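Local coordinates for protein 1,4-dihydroxy-2-naphthoyl-CoA hydrolase (Synechocystis sp., PDB 4K00) that hydrolyses the thioester of 1,4-dihydroxy-2-naphthoyl-CoA to release 1,4-dihydroxy-2-naphthoate and CoA, a step in phylloquinone (vitamin K1) biosynthesis, at residues E44-Q49 / Q129-A134; S88-C93 / H113-A118. All coordinates share one frame; numbering follows the deposited sequence. Where two conformers were deposited one is given.

Contact 1: residues E44-Q49 / Q129-A134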
# COMPACT_ATOMS: atom_id res chain seq x y z
N GLU A 44 21.41 -12.78 4.74
CA GLU A 44 22.67 -12.51 5.41
C GLU A 44 22.51 -12.40 6.93
O GLU A 44 23.42 -11.96 7.61
CB GLU A 44 23.29 -11.23 4.86
CG GLU A 44 23.72 -11.31 3.42
CD GLU A 44 24.89 -12.26 3.20
OE1 GLU A 44 25.70 -12.44 4.14
OE2 GLU A 44 24.98 -12.84 2.11
N HIS A 45 21.34 -12.77 7.45
CA HIS A 45 21.03 -12.68 8.88
C HIS A 45 21.23 -11.28 9.45
O HIS A 45 21.69 -11.11 10.58
CB HIS A 45 21.90 -13.65 9.68
CG HIS A 45 22.01 -15.00 9.06
ND1 HIS A 45 20.90 -15.78 8.79
CD2 HIS A 45 23.08 -15.72 8.65
CE1 HIS A 45 21.30 -16.93 8.25
NE2 HIS A 45 22.61 -16.91 8.15
N LEU A 46 20.88 -10.27 8.66
CA LEU A 46 20.81 -8.89 9.13
C LEU A 46 19.35 -8.47 9.27
O LEU A 46 18.47 -9.10 8.70
CB LEU A 46 21.51 -7.97 8.14
CG LEU A 46 22.95 -8.41 7.82
CD1 LEU A 46 23.54 -7.58 6.69
CD2 LEU A 46 23.82 -8.32 9.06
N SER A 47 19.11 -7.41 10.02
CA SER A 47 17.75 -7.08 10.45
C SER A 47 17.59 -5.57 10.53
O SER A 47 18.28 -4.91 11.30
CB SER A 47 17.47 -7.70 11.83
OG SER A 47 16.25 -7.23 12.37
N LEU A 48 16.67 -5.05 9.73
CA LEU A 48 16.25 -3.66 9.85
C LEU A 48 15.62 -3.40 11.19
O LEU A 48 15.86 -2.35 11.80
CB LEU A 48 15.24 -3.32 8.76
CG LEU A 48 15.83 -3.01 7.39
CD1 LEU A 48 14.71 -2.72 6.40
CD2 LEU A 48 16.81 -1.85 7.49
N GLN A 49 14.83 -4.36 11.66
CA GLN A 49 14.14 -4.22 12.92
C GLN A 49 15.10 -4.04 14.09
O GLN A 49 14.82 -3.28 15.01
CB GLN A 49 13.24 -5.42 13.18
CG GLN A 49 12.42 -5.29 14.46
CD GLN A 49 11.44 -4.12 14.42
OE1 GLN A 49 10.66 -3.98 13.49
NE2 GLN A 49 11.46 -3.29 15.45
N GLN A 129 29.38 -2.95 10.97
CA GLN A 129 30.40 -3.80 10.36
C GLN A 129 29.76 -5.06 9.73
O GLN A 129 30.14 -5.47 8.63
CB GLN A 129 31.51 -4.15 11.37
CG GLN A 129 32.67 -3.15 11.39
CD GLN A 129 33.65 -3.38 12.54
OE1 GLN A 129 34.83 -3.64 12.32
NE2 GLN A 129 33.16 -3.25 13.76
N PRO A 130 28.78 -5.67 10.41
CA PRO A 130 28.15 -6.85 9.82
C PRO A 130 27.53 -6.56 8.46
O PRO A 130 27.48 -7.43 7.59
CB PRO A 130 27.08 -7.23 10.85
CG PRO A 130 27.62 -6.72 12.14
CD PRO A 130 28.33 -5.44 11.79
N TRP A 131 27.05 -5.33 8.28
CA TRP A 131 26.46 -4.93 7.02
C TRP A 131 27.54 -4.75 5.96
O TRP A 131 27.41 -5.25 4.85
CB TRP A 131 25.67 -3.64 7.19
CG TRP A 131 24.43 -3.86 7.98
CD1 TRP A 131 24.32 -4.39 9.23
CD2 TRP A 131 23.11 -3.57 7.54
NE1 TRP A 131 22.99 -4.44 9.61
CE2 TRP A 131 22.23 -3.94 8.58
CE3 TRP A 131 22.58 -3.03 6.37
CZ2 TRP A 131 20.86 -3.80 8.48
CZ3 TRP A 131 21.22 -2.88 6.28
CH2 TRP A 131 20.38 -3.26 7.32
N GLN A 132 28.61 -4.06 6.32
CA GLN A 132 29.79 -3.96 5.46
C GLN A 132 30.29 -5.33 5.04
O GLN A 132 30.62 -5.56 3.88
CB GLN A 132 30.88 -3.26 6.23
CG GLN A 132 31.53 -2.12 5.51
CD GLN A 132 32.38 -1.31 6.45
OE1 GLN A 132 32.15 -0.12 6.64
NE2 GLN A 132 33.35 -1.97 7.08
N THR A 133 30.39 -6.23 6.01
CA THR A 133 30.87 -7.57 5.75
C THR A 133 29.99 -8.29 4.72
O THR A 133 30.50 -8.89 3.77
CB THR A 133 30.95 -8.37 7.07
OG1 THR A 133 31.83 -7.69 7.97
CG2 THR A 133 31.44 -9.77 6.82
N ALA A 134 28.67 -8.23 4.90
CA ALA A 134 27.73 -8.80 3.95
C ALA A 134 27.87 -8.21 2.54
O ALA A 134 27.82 -8.94 1.55
CB ALA A 134 26.30 -8.61 4.44
O HOH W 1 25.99 -10.74 0.47
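Leu46 lays its CD1 methyl over one face of the Trp131 indole: CD1 stands 4.0 Å from the centroid of the five-membered ring and only 8° off the normal, a CH-pi contact. A chi1 of -53° places CG beside the backbone N, and chi2 (172°) then sends CD1 to Ala134 and CD2 to Pro130. Leu46 CD1 meets Ala134 CB at 3.7 Å, one turn on from Pro130, whose CB lies 3.9 Å from Leu46 CD2. The far rim of the indole is met at its edge, where Leu48 CD2 comes within 3.8 Å of Trp131 CH2 and the side chains cross at about a right angle. The carbonyl oxygen of Ser47 lies in the ring plane beside CZ2. Tyr37 and Leu41 of helix 26-43 also touch both Leu48 and Trp131, so the indole also packs against that helix. At the other end, Glu44 folds at chi2 and rests its aliphatic CG on Ala134 CB, 3.9 Å away. Across the segments the direct contacts are apolar, the polar link being one water between Ala134 O and, weakly, Glu44 OE2, so the two segments are probably held mainly by apolar packing.

Contact 2: residues S88-C93 / H113-A118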
# COMPACT_ATOMS: atom_id res chain seq x y z
N SER A 88 30.58 4.63 0.26
CA SER A 88 31.34 5.45 1.20
C SER A 88 31.33 4.75 2.55
O SER A 88 30.77 3.67 2.68
CB SER A 88 30.75 6.85 1.33
OG SER A 88 29.56 6.83 2.11
N ALA A 89 31.95 5.36 3.55
CA ALA A 89 31.95 4.78 4.89
C ALA A 89 30.51 4.62 5.38
O ALA A 89 30.22 3.73 6.17
CB ALA A 89 32.74 5.67 5.86
N HIS A 90 29.62 5.47 4.89
CA HIS A 90 28.32 5.61 5.52
C HIS A 90 27.18 5.31 4.56
O HIS A 90 26.02 5.37 4.95
CB HIS A 90 28.16 7.01 6.12
CG HIS A 90 28.22 8.11 5.11
ND1 HIS A 90 29.37 8.84 4.87
CD2 HIS A 90 27.28 8.61 4.28
CE1 HIS A 90 29.13 9.74 3.93
NE2 HIS A 90 27.87 9.62 3.55
N ARG A 91 27.50 4.98 3.31
CA ARG A 91 26.50 4.86 2.25
C ARG A 91 26.70 3.57 1.45
O ARG A 91 27.83 3.21 1.09
CB ARG A 91 26.57 6.06 1.31
CG ARG A 91 25.48 6.09 0.25
CD ARG A 91 25.31 7.46 -0.41
NE ARG A 91 26.53 7.93 -1.05
CZ ARG A 91 26.80 7.75 -2.34
NH1 ARG A 91 25.94 7.09 -3.11
NH2 ARG A 91 27.94 8.21 -2.85
N PHE A 92 25.61 2.89 1.14
CA PHE A 92 25.64 1.84 0.14
C PHE A 92 24.56 2.00 -0.91
O PHE A 92 23.57 2.73 -0.71
CB PHE A 92 25.60 0.44 0.78
CG PHE A 92 24.33 0.12 1.52
CD1 PHE A 92 23.26 -0.49 0.87
CD2 PHE A 92 24.22 0.36 2.88
CE1 PHE A 92 22.10 -0.81 1.55
CE2 PHE A 92 23.06 0.04 3.57
CZ PHE A 92 22.00 -0.56 2.90
N CYS A 93 24.74 1.30 -2.02
CA CYS A 93 23.89 1.49 -3.20
C CYS A 93 23.43 0.15 -3.75
O CYS A 93 24.26 -0.70 -4.10
CB CYS A 93 24.67 2.22 -4.28
SG CYS A 93 25.32 3.81 -3.76
N HIS A 113 19.72 4.19 -2.67
CA HIS A 113 20.89 4.52 -1.86
C HIS A 113 20.44 4.66 -0.41
O HIS A 113 19.37 5.23 -0.12
CB HIS A 113 21.52 5.85 -2.27
CG HIS A 113 21.99 5.92 -3.70
ND1 HIS A 113 21.85 4.87 -4.59
CD2 HIS A 113 22.58 6.92 -4.38
CE1 HIS A 113 22.34 5.23 -5.76
NE2 HIS A 113 22.80 6.46 -5.66
N HIS A 114 21.29 4.19 0.48
CA HIS A 114 20.97 4.06 1.90
C HIS A 114 22.15 4.58 2.69
O HIS A 114 23.32 4.32 2.35
CB HIS A 114 20.75 2.59 2.27
CG HIS A 114 19.83 1.86 1.35
ND1 HIS A 114 18.61 1.37 1.75
CD2 HIS A 114 19.97 1.50 0.05
CE1 HIS A 114 18.03 0.75 0.74
NE2 HIS A 114 18.83 0.82 -0.31
N VAL A 115 21.87 5.30 3.77
CA VAL A 115 22.93 5.82 4.59
C VAL A 115 22.69 5.48 6.04
O VAL A 115 21.54 5.34 6.49
CB VAL A 115 23.10 7.33 4.44
CG1 VAL A 115 23.31 7.72 2.98
CG2 VAL A 115 21.90 8.05 5.03
N CYS A 116 23.78 5.33 6.78
CA CYS A 116 23.69 5.11 8.20
C CYS A 116 23.86 6.44 8.91
O CYS A 116 24.84 7.15 8.67
CB CYS A 116 24.76 4.13 8.64
SG CYS A 116 24.74 3.75 10.40
N ILE A 117 22.92 6.77 9.79
CA ILE A 117 23.02 7.97 10.61
C ILE A 117 22.86 7.65 12.10
O ILE A 117 22.06 6.79 12.48
CB ILE A 117 21.99 9.04 10.21
CG1 ILE A 117 20.57 8.47 10.26
CG2 ILE A 117 22.29 9.57 8.82
CD1 ILE A 117 19.48 9.50 10.01
N ALA A 118 23.64 8.34 12.92
CA ALA A 118 23.48 8.26 14.36
C ALA A 118 22.30 9.12 14.78
O ALA A 118 22.09 10.21 14.25
CB ALA A 118 24.75 8.72 15.05
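The beta hairpin of strands 91-100 and 106-118 supplies this contact, its strand segments 91-93 and 113-115 running antiparallel at 160° with axes 4.8 Å apart. Phe92 and His114 form the hydrogen-bonded pair: Phe92 N reaches His114 O at 3.0 Å, in the carbonyl plane, and the return bond from His114 N to Phe92 O has the same length. Beyond them Cys116 N donates to His90 O at 2.9 Å, next to the non-hydrogen-bonded pair Arg91 and Val115. The side chains of Phe92 and His114 share a sheet face. Phe92 CG sits between its backbone N and carbonyl carbon (chi1 65°), which swings the ring across to its partner; His114 CB then lies over the phenyl face, 3.4 Å from Phe92 CZ. The two rings are nearly parallel (6°) but slid apart, with centroids 4.6 Å from each other and little overlap. Thr112 OG1 bonds His114 NE2, fixing the far side of the imidazole. On the face bearing Arg91, Cys93, His113 and Val115, one of two modelled conformers of Cys93 puts SG over the centre of the His113 ring, a doubtful contact for that reason. Arg91 runs alongside that histidine, its guanidinium tilted from the imidazole, while Arg91 CG packs on Val115 CG1 at 3.8 Å. His113 ND1 is buried with no partner in the model. Strand 57-68 pairs with the other edge of 106-118, placing this antiparallel ladder within the curved sheet characteristic of the hotdog fold.

How the contacts relate
Contacts 1 and 2 lie about 13 Å apart between centres and meet directly where Trp131 CZ3 packs against Phe92 CZ at 4.2 Å. The Trp131 indole, packed against 44-49 in contact 1, thus borders the sheet face carrying Phe92 and His114 in contact 2. Tyr37 of helix 26-43 is a second connection, touching Leu48 and Trp131 in one and meeting the His114 ring in the other. In sequence, the hairpin of contact 2 falls wholly between the two halves of contact 1, so helix 129-136 comes after both hairpin strands in the chain. Both contacts lie away from Asp19, the predicted active-site residue; contact 1 is mainly apolar packing, contact 2 a hydrogen-bonded strand pairing, both within the hotdog domain.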